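PDB 2B4W: uncharacterized protein from Leishmania major, which is of unknown function but belongs to an uncharacterized family probably related to the five-bladed beta-propeller glycosidases. Local coordinates for residues I107-Y115 with T126-V137; A157-N165 with A176-L184. All coordinates share one frame; numbering follows the deposited sequence.

Contact 1. Residues I107-Y115 with T126-V137; sequences ILSYYGYFY and TRGPGCMKDIRV
Tyr110 meets Cys131 at the start of the contact, with one face of its ring turned to the backbone of that residue. The CA of Cys131 stands 3.7 Å from the centroid of the Tyr110 ring, a CH-pi contact over the face, while Cys131 SG hangs farther off above the ring as a distant sulfur-aromatic contact. The ring reaches this place because CG of Tyr110 is lodged between its own backbone N and carbonyl carbon (chi1 47°). Along the backbone, Cys131 N approaches Tyr110 O at 2.6 Å, but the bond is bent and weak.

Tyr111 runs alongside Arg127, both pointing the same way. Its CE2 lies 3.6 Å above the plane of the Arg127 guanidinium, yet the two planes are 53° apart, so this is no parallel stack. Arg127 NH1 is tied to Gly128 O at 3.1 Å, and that same oxygen sits at the edge of the Tyr111 ring, in its plane.

Gly112 takes a bond on its carbonyl from Gly128 N (N to O, 2.8 Å). Here the second segment leaves the hairpin of strands 110-116 and 121-127 and crosses to strand 136-139 of the next sheet, as expected for the link between consecutive blades if the fold is the beta-propeller of its family clan. Ile135 on that crossing points back, its CD1 coming to the edge of contact with Gly112 CA.

Tyr113 and Arg127 form an antiparallel non-hydrogen-bonded pair, Tyr113 CD1 resting 3.9 Å from Arg127 CB.

Phe114 faces Thr126 in a hydrogen-bonded pair: Phe114 N reaches Thr126 O at 2.8 Å, the return bond being long and weak. On this opposite face of the sheet the Phe114 ring meets Ile135 with its edge, CZ to CG2 3.9 Å, and Val137 CG1 approaches obliquely. Thr126 OG1 turns to Leu170 O.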
ATOM      1  N   ILE A 107     -14.847   7.065  18.269  1.00 39.70           N
ATOM      2  CA  ILE A 107     -14.815   6.215  17.076  1.00 57.00           C
ATOM      3  C   ILE A 107     -15.728   5.001  17.193  1.00 40.26           C
ATOM      4  O   ILE A 107     -15.525   4.126  18.036  1.00 52.69           O
ATOM      5  CB  ILE A 107     -13.381   5.719  16.775  1.00 64.26           C
ATOM      6  N   LEU A 108     -16.749   4.903  16.349  1.00 37.01           N
ATOM      7  CA  LEU A 108     -17.676   3.775  16.436  1.00 43.94           C
ATOM      8  C   LEU A 108     -17.181   2.565  15.649  1.00 51.44           C
ATOM      9  O   LEU A 108     -17.196   1.428  16.132  1.00 38.44           O
ATOM     10  CB  LEU A 108     -19.053   4.203  15.912  1.00 49.78           C
ATOM     11  N   SER A 109     -16.737   2.845  14.426  1.00 47.06           N
ATOM     12  CA  SER A 109     -16.449   1.864  13.400  1.00 41.15           C
ATOM     13  C   SER A 109     -15.519   2.355  12.296  1.00 41.12           C
ATOM     14  O   SER A 109     -15.275   3.554  12.143  1.00 33.80           O
ATOM     15  CB  SER A 109     -17.793   1.507  12.732  1.00 26.90           C
ATOM     16  OG  SER A 109     -18.311   2.739  12.200  1.00 38.24           O
ATOM     17  N   TYR A 110     -15.010   1.420  11.497  1.00 36.76           N
ATOM     18  CA  TYR A 110     -14.264   1.779  10.301  1.00 28.24           C
ATOM     19  C   TYR A 110     -14.469   0.716   9.221  1.00 28.28           C
ATOM     20  O   TYR A 110     -14.814  -0.419   9.534  1.00 31.97           O
ATOM     21  CB  TYR A 110     -12.766   1.964  10.561  1.00 31.60           C
ATOM     22  CG  TYR A 110     -12.192   0.835  11.384  1.00 37.92           C
ATOM     23  CD1 TYR A 110     -11.712  -0.310  10.773  1.00 40.15           C
ATOM     24  CD2 TYR A 110     -12.138   0.925  12.773  1.00 31.23           C
ATOM     25  CE1 TYR A 110     -11.187  -1.335  11.540  1.00 39.39           C
ATOM     26  CE2 TYR A 110     -11.626  -0.096  13.530  1.00 24.77           C
ATOM     27  CZ  TYR A 110     -11.148  -1.238  12.914  1.00 34.93           C
ATOM     28  OH  TYR A 110     -10.623  -2.270  13.659  1.00 58.18           O
ATOM     29  N   TYR A 111     -14.286   1.181   7.982  1.00 27.45           N
ATOM     30  CA  TYR A 111     -14.550   0.487   6.748  1.00 35.21           C
ATOM     31  C   TYR A 111     -13.499   0.811   5.676  1.00 36.59           C
ATOM     32  O   TYR A 111     -12.964   1.917   5.698  1.00 27.67           O
ATOM     33  CB  TYR A 111     -15.897   0.871   6.125  1.00 38.47           C
ATOM     34  CG  TYR A 111     -17.089   0.712   7.034  1.00 44.69           C
ATOM     35  CD1 TYR A 111     -17.373   1.660   8.009  1.00 47.65           C
ATOM     36  CD2 TYR A 111     -17.933  -0.383   6.904  1.00 39.32           C
ATOM     37  CE1 TYR A 111     -18.461   1.512   8.841  1.00 44.56           C
ATOM     38  CE2 TYR A 111     -19.030  -0.535   7.734  1.00 33.51           C
ATOM     39  CZ  TYR A 111     -19.287   0.414   8.697  1.00 39.85           C
ATOM     40  OH  TYR A 111     -20.381   0.274   9.529  1.00 56.19           O
ATOM     41  N   GLY A 112     -13.280  -0.159   4.803  1.00 27.37           N
ATOM     42  CA  GLY A 112     -12.583   0.065   3.537  1.00 28.56           C
ATOM     43  C   GLY A 112     -13.625   0.550   2.519  1.00 27.30           C
ATOM     44  O   GLY A 112     -14.517  -0.241   2.204  1.00 34.53           O
ATOM     45  N   TYR A 113     -13.520   1.779   2.052  1.00 29.13           N
ATOM     46  CA  TYR A 113     -14.339   2.426   1.047  1.00 31.26           C
ATOM     47  C   TYR A 113     -13.673   2.396  -0.336  1.00 41.59           C
ATOM     48  O   TYR A 113     -12.472   2.678  -0.415  1.00 32.89           O
ATOM     49  CB  TYR A 113     -14.602   3.894   1.373  1.00 30.23           C
ATOM     50  CG  TYR A 113     -15.803   4.256   2.195  1.00 31.79           C
ATOM     51  CD1 TYR A 113     -16.416   3.370   3.072  1.00 32.71           C
ATOM     52  CD2 TYR A 113     -16.321   5.545   2.075  1.00 43.26           C
ATOM     53  CE1 TYR A 113     -17.521   3.764   3.805  1.00 40.41           C
ATOM     54  CE2 TYR A 113     -17.422   5.943   2.807  1.00 45.40           C
ATOM     55  CZ  TYR A 113     -18.014   5.041   3.668  1.00 47.21           C
ATOM     56  OH  TYR A 113     -19.110   5.462   4.389  1.00 47.70           O
ATOM     57  N   PHE A 114     -14.454   2.085  -1.364  1.00 31.49           N
ATOM     58  CA  PHE A 114     -13.976   1.913  -2.732  1.00 25.43           C
ATOM     59  C   PHE A 114     -14.742   2.835  -3.681  1.00 28.55           C
ATOM     60  O   PHE A 114     -15.962   2.951  -3.586  1.00 26.40           O
ATOM     61  CB  PHE A 114     -14.116   0.472  -3.236  1.00 23.06           C
ATOM     62  CG  PHE A 114     -13.113  -0.500  -2.639  1.00 35.15           C
ATOM     63  CD1 PHE A 114     -13.350  -1.093  -1.410  1.00 30.73           C
ATOM     64  CD2 PHE A 114     -11.953  -0.796  -3.340  1.00 37.75           C
ATOM     65  CE1 PHE A 114     -12.427  -1.974  -0.881  1.00 31.52           C
ATOM     66  CE2 PHE A 114     -11.038  -1.688  -2.817  1.00 31.10           C
ATOM     67  CZ  PHE A 114     -11.271  -2.257  -1.589  1.00 16.13           C
ATOM     68  N   TYR A 115     -13.994   3.452  -4.564  1.00 19.61           N
ATOM     69  CA  TYR A 115     -14.363   4.440  -5.551  1.00 24.06           C
ATOM     70  C   TYR A 115     -13.785   4.003  -6.897  1.00 28.06           C
ATOM     71  O   TYR A 115     -12.722   3.374  -6.931  1.00 23.29           O
ATOM     72  CB  TYR A 115     -13.829   5.844  -5.269  1.00 19.79           C
ATOM     73  CG  TYR A 115     -14.123   6.376  -3.895  1.00 21.56           C
ATOM     74  CD1 TYR A 115     -13.498   5.809  -2.796  1.00 23.89           C
ATOM     75  CD2 TYR A 115     -15.012   7.425  -3.698  1.00 32.78           C
ATOM     76  CE1 TYR A 115     -13.747   6.271  -1.524  1.00 33.01           C
ATOM     77  CE2 TYR A 115     -15.276   7.899  -2.420  1.00 32.81           C
ATOM     78  CZ  TYR A 115     -14.634   7.312  -1.346  1.00 41.85           C
ATOM     79  OH  TYR A 115     -14.850   7.743  -0.056  1.00 53.32           O
ATOM     80  N   THR A 126     -18.608   0.917  -3.342  1.00 18.45           N
ATOM     81  CA  THR A 126     -18.780  -0.230  -2.455  1.00 22.77           C
ATOM     82  C   THR A 126     -17.781  -0.132  -1.302  1.00 34.64           C
ATOM     83  O   THR A 126     -16.991   0.814  -1.291  1.00 30.74           O
ATOM     84  CB  THR A 126     -18.602  -1.565  -3.181  1.00 25.56           C
ATOM     85  OG1 THR A 126     -19.320  -2.598  -2.490  1.00 33.91           O
ATOM     86  CG2 THR A 126     -17.136  -1.989  -3.153  1.00 28.12           C
ATOM     87  N   ARG A 127     -17.855  -1.079  -0.370  1.00 34.78           N
ATOM     88  CA  ARG A 127     -17.049  -1.073   0.831  1.00 35.16           C
ATOM     89  C   ARG A 127     -16.933  -2.455   1.459  1.00 28.58           C
ATOM     90  O   ARG A 127     -17.668  -3.379   1.143  1.00 35.60           O
ATOM     91  CB  ARG A 127     -17.648  -0.115   1.877  1.00 33.70           C
ATOM     92  CG  ARG A 127     -19.070  -0.547   2.262  1.00 32.69           C
ATOM     93  CD  ARG A 127     -19.146  -0.617   3.775  1.00 44.30           C
ATOM     94  NE  ARG A 127     -20.491  -0.690   4.305  1.00 41.94           N
ATOM     95  CZ  ARG A 127     -21.093  -1.701   4.903  1.00 50.92           C
ATOM     96  NH1 ARG A 127     -20.519  -2.879   5.121  1.00 39.94           N
ATOM     97  NH2 ARG A 127     -22.353  -1.528   5.309  1.00 74.32           N
ATOM     98  N   GLY A 128     -15.978  -2.578   2.380  1.00 30.29           N
ATOM     99  CA  GLY A 128     -15.775  -3.830   3.088  1.00 34.28           C
ATOM    100  C   GLY A 128     -16.648  -3.922   4.331  1.00 33.40           C
ATOM    101  O   GLY A 128     -17.474  -3.049   4.582  1.00 31.10           O
ATOM    102  N   PRO A 129     -16.453  -4.998   5.081  1.00 33.08           N
ATOM    103  CA  PRO A 129     -17.160  -5.229   6.334  1.00 31.98           C
ATOM    104  C   PRO A 129     -16.768  -4.272   7.447  1.00 37.73           C
ATOM    105  O   PRO A 129     -15.681  -3.717   7.506  1.00 30.89           O
ATOM    106  CB  PRO A 129     -16.726  -6.639   6.745  1.00 41.80           C
ATOM    107  CG  PRO A 129     -15.467  -6.897   5.996  1.00 39.09           C
ATOM    108  CD  PRO A 129     -15.542  -6.096   4.725  1.00 34.89           C
ATOM    109  N   GLY A 130     -17.691  -4.061   8.386  1.00 37.95           N
ATOM    110  CA  GLY A 130     -17.401  -3.168   9.496  1.00 30.54           C
ATOM    111  C   GLY A 130     -16.175  -3.617  10.256  1.00 26.03           C
ATOM    112  O   GLY A 130     -15.903  -4.814  10.329  1.00 34.59           O
ATOM    113  N   CYS A 131     -15.452  -2.641  10.788  1.00 22.05           N
ATOM    114  CA  CYS A 131     -14.213  -2.863  11.506  1.00 28.93           C
ATOM    115  C   CYS A 131     -13.239  -3.787  10.772  1.00 42.98           C
ATOM    116  O   CYS A 131     -12.655  -4.719  11.331  1.00 41.38           O
ATOM    117  CB  CYS A 131     -14.526  -3.407  12.908  1.00 34.81           C
ATOM    118  SG  CYS A 131     -15.385  -2.206  13.952  1.00 49.65           S
HETATM  119  N   MSE A 132     -13.009  -3.503   9.492  1.00 37.34           N
HETATM  120  CA  MSE A 132     -11.980  -4.170   8.711  1.00 27.06           C
HETATM  121  C   MSE A 132     -11.270  -3.129   7.837  1.00 40.07           C
HETATM  122  O   MSE A 132     -11.887  -2.245   7.235  1.00 26.85           O
HETATM  123  CB  MSE A 132     -12.528  -5.294   7.824  1.00 25.23           C
HETATM  124  CG  MSE A 132     -11.445  -6.022   7.072  1.00 16.81           C
HETATM  125 SE   MSE A 132     -11.810  -7.394   5.838  1.00 18.40          SE
HETATM  126  CE  MSE A 132     -12.341  -8.649   7.202  1.00 33.75           C
ATOM    127  N   LYS A 133      -9.942  -3.226   7.745  1.00 36.32           N
ATOM    128  CA  LYS A 133      -9.257  -2.351   6.782  1.00 30.78           C
ATOM    129  C   LYS A 133      -8.206  -3.166   6.047  1.00 20.81           C
ATOM    130  O   LYS A 133      -8.203  -4.404   6.063  1.00 23.54           O
ATOM    131  CB  LYS A 133      -8.703  -1.112   7.451  1.00 22.95           C
ATOM    132  CG  LYS A 133      -7.683  -1.226   8.564  1.00 30.90           C
ATOM    133  CD  LYS A 133      -7.570   0.149   9.223  1.00 40.22           C
ATOM    134  CE  LYS A 133      -6.657   0.159  10.433  1.00 52.54           C
ATOM    135  NZ  LYS A 133      -6.231   1.546  10.791  1.00 46.10           N
ATOM    136  N   ASP A 134      -7.286  -2.521   5.351  1.00 23.83           N
ATOM    137  CA  ASP A 134      -6.229  -3.282   4.688  1.00 29.43           C
ATOM    138  C   ASP A 134      -6.731  -4.301   3.681  1.00 18.44           C
ATOM    139  O   ASP A 134      -6.089  -5.334   3.476  1.00 24.37           O
ATOM    140  CB  ASP A 134      -5.361  -3.942   5.779  1.00 28.08           C
ATOM    141  CG  ASP A 134      -4.755  -2.898   6.691  1.00 24.40           C
ATOM    142  OD1 ASP A 134      -4.650  -1.733   6.270  1.00 30.73           O
ATOM    143  OD2 ASP A 134      -4.366  -3.182   7.841  1.00 34.54           O
ATOM    144  N   ILE A 135      -7.833  -4.028   3.009  1.00 24.44           N
ATOM    145  CA  ILE A 135      -8.420  -4.740   1.885  1.00 20.20           C
ATOM    146  C   ILE A 135      -7.881  -4.182   0.559  1.00 18.87           C
ATOM    147  O   ILE A 135      -7.891  -2.956   0.392  1.00 29.57           O
ATOM    148  CB  ILE A 135      -9.959  -4.651   1.834  1.00 29.24           C
ATOM    149  CG1 ILE A 135     -10.670  -5.121   3.105  1.00 29.53           C
ATOM    150  CG2 ILE A 135     -10.467  -5.398   0.586  1.00 20.17           C
ATOM    151  CD1 ILE A 135     -11.916  -4.361   3.521  1.00 22.09           C
ATOM    152  N   ARG A 136      -7.417  -5.070  -0.313  1.00 19.62           N
ATOM    153  CA  ARG A 136      -6.736  -4.765  -1.557  1.00 19.24           C
ATOM    154  C   ARG A 136      -7.161  -5.663  -2.713  1.00 22.03           C
ATOM    155  O   ARG A 136      -7.558  -6.818  -2.575  1.00 27.69           O
ATOM    156  CB  ARG A 136      -5.213  -4.924  -1.457  1.00 17.19           C
ATOM    157  CG  ARG A 136      -4.492  -4.025  -0.485  1.00 21.11           C
ATOM    158  CD  ARG A 136      -4.897  -2.575  -0.685  1.00 21.83           C
ATOM    159  NE  ARG A 136      -4.211  -1.640   0.200  1.00 20.68           N
ATOM    160  CZ  ARG A 136      -4.668  -1.147   1.340  1.00 22.11           C
ATOM    161  NH1 ARG A 136      -5.857  -1.462   1.841  1.00 20.43           N
ATOM    162  NH2 ARG A 136      -3.926  -0.299   2.033  1.00 23.99           N
ATOM    163  N   VAL A 137      -7.038  -5.084  -3.919  1.00 18.76           N
ATOM    164  CA  VAL A 137      -7.414  -5.848  -5.104  1.00 12.40           C
ATOM    165  C   VAL A 137      -6.382  -5.687  -6.207  1.00 15.69           C
ATOM    166  O   VAL A 137      -5.561  -4.777  -6.133  1.00 19.87           O
ATOM    167  CB  VAL A 137      -8.763  -5.385  -5.687  1.00 24.46           C
ATOM    168  CG1 VAL A 137      -9.840  -5.383  -4.611  1.00 20.09           C
ATOM    169  CG2 VAL A 137      -8.669  -3.987  -6.310  1.00 26.66           C
TER

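Contact 2. Residues A157-N165 with A176-L184; sequences ASIGFVILN and AKAPPLDIL
Leu181 N and Phe161 N pin a short edge strand to a longer one. Leu181 N binds Ile159 O at 2.8 Å with a nearly straight N-H, 167° at the hydrogen, and Phe161 N binds Pro179 O at 2.9 Å, approaching almost in line with that carbonyl. The short, weakly bonded strand 180-181 is the outermost strand, within this chain, of a four-stranded sheet consistent with a propeller blade, and runs antiparallel to 159-164. Between the two bonds Gly160 and Pro180 form a non-hydrogen-bonded pair, their CA atoms only 3.8 Å apart.

The side chains close in around this ladder. Ile159 CG2 meets Ile183 CD1 at 3.5 Å, the two chains crossing at a slant, while Leu184 crosses Ile159 at about a right angle, its CD1 touching the CD1 of Ile159. Farther along the same strand, on the same face as Ile159, Leu181 CD1 lies 3.5 Å from Phe161 CB. It is the CB and not the ring that does most of the touching here, since CG of Phe161 is swung away from the backbone N (chi1 177°) and the ring turns to Phe148 of the adjacent strand 145-149 and to Leu231 of strand 223-231 in another sheet. Val162 and Ala178 meet by CB against CB at the far end of the contact.

Further out, a water bridges the gap where the strands part beyond Leu181. It donates to Leu181 O at 2.6 Å and accepts from Ile159 N and Leu184 N, so three backbone groups share one molecule. Strand 145-149 holds strand 159-164 from its other side, through backbone bonds at Gly160, Val162 and Leu164. Arg236 braces the edge, its NH1 bonded to Phe161 O and its NH2 making weak bonds to the carbonyl oxygens of Pro179 and Pro180.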
ATOM      1  N   ALA A 157      -5.689 -11.638  13.781  1.00 49.54           N
ATOM      2  CA  ALA A 157      -5.379 -11.103  12.458  1.00 45.67           C
ATOM      3  C   ALA A 157      -5.020 -12.185  11.444  1.00 42.66           C
ATOM      4  O   ALA A 157      -4.244 -13.115  11.646  1.00 39.64           O
ATOM      5  CB  ALA A 157      -4.236 -10.093  12.509  1.00 31.70           C
ATOM      6  N   SER A 158      -5.614 -12.048  10.262  1.00 31.63           N
ATOM      7  CA  SER A 158      -5.304 -12.960   9.169  1.00 25.99           C
ATOM      8  C   SER A 158      -5.279 -12.157   7.876  1.00 31.12           C
ATOM      9  O   SER A 158      -5.890 -11.087   7.808  1.00 32.51           O
ATOM     10  CB  SER A 158      -6.335 -14.079   9.084  1.00 30.50           C
ATOM     11  OG  SER A 158      -6.630 -14.441   7.749  1.00 65.38           O
ATOM     12  N   ILE A 159      -4.570 -12.678   6.896  1.00 34.10           N
ATOM     13  CA  ILE A 159      -4.678 -12.128   5.560  1.00 34.15           C
ATOM     14  C   ILE A 159      -5.365 -13.226   4.740  1.00 27.92           C
ATOM     15  O   ILE A 159      -4.841 -14.339   4.694  1.00 32.13           O
ATOM     16  CB  ILE A 159      -3.376 -11.770   4.842  1.00 39.89           C
ATOM     17  CG1 ILE A 159      -2.710 -10.464   5.250  1.00 41.15           C
ATOM     18  CG2 ILE A 159      -3.667 -11.788   3.343  1.00 28.18           C
ATOM     19  CD1 ILE A 159      -1.195 -10.460   5.194  1.00 30.04           C
ATOM     20  N   GLY A 160      -6.497 -12.841   4.175  1.00 32.93           N
ATOM     21  CA  GLY A 160      -7.301 -13.720   3.355  1.00 27.99           C
ATOM     22  C   GLY A 160      -7.278 -13.334   1.887  1.00 26.26           C
ATOM     23  O   GLY A 160      -6.775 -12.279   1.506  1.00 31.44           O
ATOM     24  N   PHE A 161      -7.824 -14.199   1.045  1.00 27.97           N
ATOM     25  CA  PHE A 161      -7.784 -14.020  -0.388  1.00 26.30           C
ATOM     26  C   PHE A 161      -8.902 -14.823  -1.047  1.00 29.25           C
ATOM     27  O   PHE A 161      -9.074 -16.016  -0.791  1.00 35.82           O
ATOM     28  CB  PHE A 161      -6.431 -14.475  -0.963  1.00 24.40           C
ATOM     29  CG  PHE A 161      -6.392 -14.360  -2.476  1.00 24.66           C
ATOM     30  CD1 PHE A 161      -6.132 -13.132  -3.070  1.00 30.83           C
ATOM     31  CD2 PHE A 161      -6.596 -15.431  -3.310  1.00 26.16           C
ATOM     32  CE1 PHE A 161      -6.108 -13.007  -4.443  1.00 18.52           C
ATOM     33  CE2 PHE A 161      -6.608 -15.305  -4.681  1.00 30.93           C
ATOM     34  CZ  PHE A 161      -6.357 -14.077  -5.263  1.00 22.86           C
ATOM     35  N   VAL A 162      -9.624 -14.132  -1.919  1.00 32.79           N
ATOM     36  CA  VAL A 162     -10.636 -14.754  -2.758  1.00 33.50           C
ATOM     37  C   VAL A 162     -10.655 -14.170  -4.162  1.00 19.54           C
ATOM     38  O   VAL A 162     -10.509 -12.976  -4.446  1.00 16.87           O
ATOM     39  CB  VAL A 162     -12.038 -14.614  -2.125  1.00 33.41           C
ATOM     40  CG1 VAL A 162     -12.512 -13.175  -2.226  1.00 23.63           C
ATOM     41  CG2 VAL A 162     -12.998 -15.588  -2.794  1.00 32.52           C
ATOM     42  N   ILE A 163     -10.842 -15.071  -5.128  1.00 23.67           N
ATOM     43  CA  ILE A 163     -10.943 -14.600  -6.501  1.00 26.28           C
ATOM     44  C   ILE A 163     -12.384 -14.282  -6.868  1.00 28.88           C
ATOM     45  O   ILE A 163     -13.212 -15.192  -6.764  1.00 43.99           O
ATOM     46  CB  ILE A 163     -10.436 -15.661  -7.493  1.00 24.86           C
ATOM     47  CG1 ILE A 163      -8.964 -16.033  -7.315  1.00 25.49           C
ATOM     48  CG2 ILE A 163     -10.741 -15.216  -8.916  1.00 29.39           C
ATOM     49  CD1 ILE A 163      -8.514 -17.265  -8.065  1.00 28.35           C
ATOM     50  N   LEU A 164     -12.697 -13.069  -7.303  1.00 25.69           N
ATOM     51  CA  LEU A 164     -14.075 -12.789  -7.728  1.00 28.27           C
ATOM     52  C   LEU A 164     -14.164 -12.613  -9.242  1.00 23.76           C
ATOM     53  O   LEU A 164     -13.126 -12.444  -9.881  1.00 27.03           O
ATOM     54  CB  LEU A 164     -14.608 -11.544  -7.042  1.00 27.86           C
ATOM     55  CG  LEU A 164     -14.634 -11.415  -5.538  1.00 25.49           C
ATOM     56  CD1 LEU A 164     -15.116 -10.014  -5.152  1.00 28.26           C
ATOM     57  CD2 LEU A 164     -15.528 -12.454  -4.893  1.00 30.25           C
ATOM     58  N   ASN A 165     -15.375 -12.651  -9.814  1.00 26.44           N
ATOM     59  CA  ASN A 165     -15.542 -12.490 -11.245  1.00 25.32           C
ATOM     60  C   ASN A 165     -15.229 -11.076 -11.723  1.00 30.06           C
ATOM     61  O   ASN A 165     -14.773 -10.914 -12.865  1.00 25.43           O
ATOM     62  CB  ASN A 165     -16.964 -12.833 -11.740  1.00 18.34           C
ATOM     63  CG  ASN A 165     -17.269 -14.307 -11.558  1.00 19.39           C
ATOM     64  OD1 ASN A 165     -16.491 -15.169 -11.978  1.00 26.72           O
ATOM     65  ND2 ASN A 165     -18.386 -14.598 -10.913  1.00 30.76           N
ATOM     66  N   ALA A 176     -15.467 -10.476   3.671  1.00 34.73           N
ATOM     67  CA  ALA A 176     -15.462 -11.138   4.960  1.00 44.14           C
ATOM     68  C   ALA A 176     -15.277 -12.645   4.889  1.00 45.92           C
ATOM     69  O   ALA A 176     -14.602 -13.249   5.724  1.00 55.61           O
ATOM     70  CB  ALA A 176     -16.792 -10.829   5.653  1.00 58.95           C
ATOM     71  N   LYS A 177     -15.888 -13.288   3.899  1.00 38.52           N
ATOM     72  CA  LYS A 177     -15.820 -14.745   3.845  1.00 45.15           C
ATOM     73  C   LYS A 177     -14.589 -15.240   3.104  1.00 50.56           C
ATOM     74  O   LYS A 177     -14.413 -16.451   2.905  1.00 45.02           O
ATOM     75  N   ALA A 178     -13.732 -14.309   2.679  1.00 48.52           N
ATOM     76  CA  ALA A 178     -12.533 -14.757   1.961  1.00 41.68           C
ATOM     77  C   ALA A 178     -11.732 -15.715   2.842  1.00 30.17           C
ATOM     78  O   ALA A 178     -11.484 -15.378   4.005  1.00 38.97           O
ATOM     79  CB  ALA A 178     -11.696 -13.579   1.508  1.00 25.66           C
ATOM     80  N   PRO A 179     -11.369 -16.891   2.343  1.00 27.34           N
ATOM     81  CA  PRO A 179     -10.613 -17.822   3.185  1.00 27.95           C
ATOM     82  C   PRO A 179      -9.209 -17.248   3.383  1.00 41.46           C
ATOM     83  O   PRO A 179      -8.744 -16.518   2.512  1.00 31.59           O
ATOM     84  CB  PRO A 179     -10.522 -19.118   2.391  1.00 30.73           C
ATOM     85  CG  PRO A 179     -11.503 -18.961   1.286  1.00 36.50           C
ATOM     86  CD  PRO A 179     -11.579 -17.479   1.009  1.00 32.69           C
ATOM     87  N   PRO A 180      -8.646 -17.618   4.524  1.00 45.66           N
ATOM     88  CA  PRO A 180      -7.327 -17.158   4.932  1.00 35.50           C
ATOM     89  C   PRO A 180      -6.209 -17.805   4.136  1.00 26.45           C
ATOM     90  O   PRO A 180      -6.283 -18.918   3.636  1.00 33.75           O
ATOM     91  CB  PRO A 180      -7.229 -17.619   6.394  1.00 42.65           C
ATOM     92  CG  PRO A 180      -8.088 -18.848   6.411  1.00 44.75           C
ATOM     93  CD  PRO A 180      -9.257 -18.508   5.532  1.00 44.98           C
ATOM     94  N   LEU A 181      -5.119 -17.038   4.038  1.00 31.59           N
ATOM     95  CA  LEU A 181      -3.881 -17.582   3.530  1.00 30.64           C
ATOM     96  C   LEU A 181      -2.963 -17.693   4.766  1.00 31.73           C
ATOM     97  O   LEU A 181      -3.181 -16.919   5.698  1.00 38.16           O
ATOM     98  CB  LEU A 181      -3.220 -16.743   2.461  1.00 39.29           C
ATOM     99  CG  LEU A 181      -3.995 -16.384   1.193  1.00 24.49           C
ATOM    100  CD1 LEU A 181      -3.290 -15.271   0.439  1.00 22.50           C
ATOM    101  CD2 LEU A 181      -4.164 -17.591   0.296  1.00 23.25           C
ATOM    102  N   ASP A 182      -2.059 -18.627   4.632  1.00 33.32           N
ATOM    103  CA  ASP A 182      -0.986 -19.016   5.504  1.00 42.32           C
ATOM    104  C   ASP A 182       0.175 -18.035   5.444  1.00 33.90           C
ATOM    105  O   ASP A 182       1.152 -18.364   4.761  1.00 37.09           O
ATOM    106  CB  ASP A 182      -0.477 -20.405   5.074  1.00 49.55           C
ATOM    107  CG  ASP A 182       0.235 -21.074   6.241  1.00 55.21           C
ATOM    108  OD1 ASP A 182       0.149 -20.516   7.359  1.00 47.60           O
ATOM    109  OD2 ASP A 182       0.849 -22.127   5.974  1.00 45.85           O
ATOM    110  N   ILE A 183       0.029 -16.897   6.100  1.00 35.13           N
ATOM    111  CA  ILE A 183       1.002 -15.813   6.029  1.00 42.79           C
ATOM    112  C   ILE A 183       1.379 -15.316   7.425  1.00 41.11           C
ATOM    113  O   ILE A 183       2.565 -15.315   7.757  1.00 51.48           O
ATOM    114  CB  ILE A 183       0.517 -14.610   5.201  1.00 51.07           C
ATOM    115  CG1 ILE A 183      -0.031 -14.921   3.808  1.00 54.87           C
ATOM    116  CG2 ILE A 183       1.639 -13.577   5.071  1.00 48.48           C
ATOM    117  CD1 ILE A 183      -0.765 -13.769   3.157  1.00 35.10           C
ATOM    118  N   LEU A 184       0.396 -14.905   8.216  1.00 47.42           N
ATOM    119  CA  LEU A 184       0.623 -14.442   9.585  1.00 42.29           C
ATOM    120  C   LEU A 184       0.287 -15.528  10.604  1.00 34.21           C
ATOM    121  O   LEU A 184       1.078 -16.448  10.809  1.00 55.86           O
ATOM    122  CB  LEU A 184      -0.213 -13.202   9.898  1.00 44.78           C
ATOM    123  CG  LEU A 184      -0.385 -12.193   8.761  1.00 45.06           C
ATOM    124  CD1 LEU A 184      -1.560 -11.262   9.029  1.00 38.63           C
ATOM    125  CD2 LEU A 184       0.907 -11.409   8.562  1.00 51.14           C
TER
HETATM  126  O   HOH W   1      -2.701 -15.011   7.422  1.00 33.00           O

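Overall arrangement
Contact 1 closes before contact 2 opens, so the two follow each other along the chain, their centres 15 Å apart. Contact 1 lies on strands 110-116 and 121-127, the last two of one four-stranded antiparallel sheet, and runs on into strand 136-139, which starts the next sheet; contact 2 sits at the far edge of that second sheet, where strand 159-164 meets strand 180-181. The two sheets succeed each other along the chain and are probably consecutive blades of a propeller. The contacts touch directly where Pro129 CG packs on Ala176 CB, at 4.2 Å, so the inter-sheet connection rests against the end of helix 172-176, which leads into the edge strand.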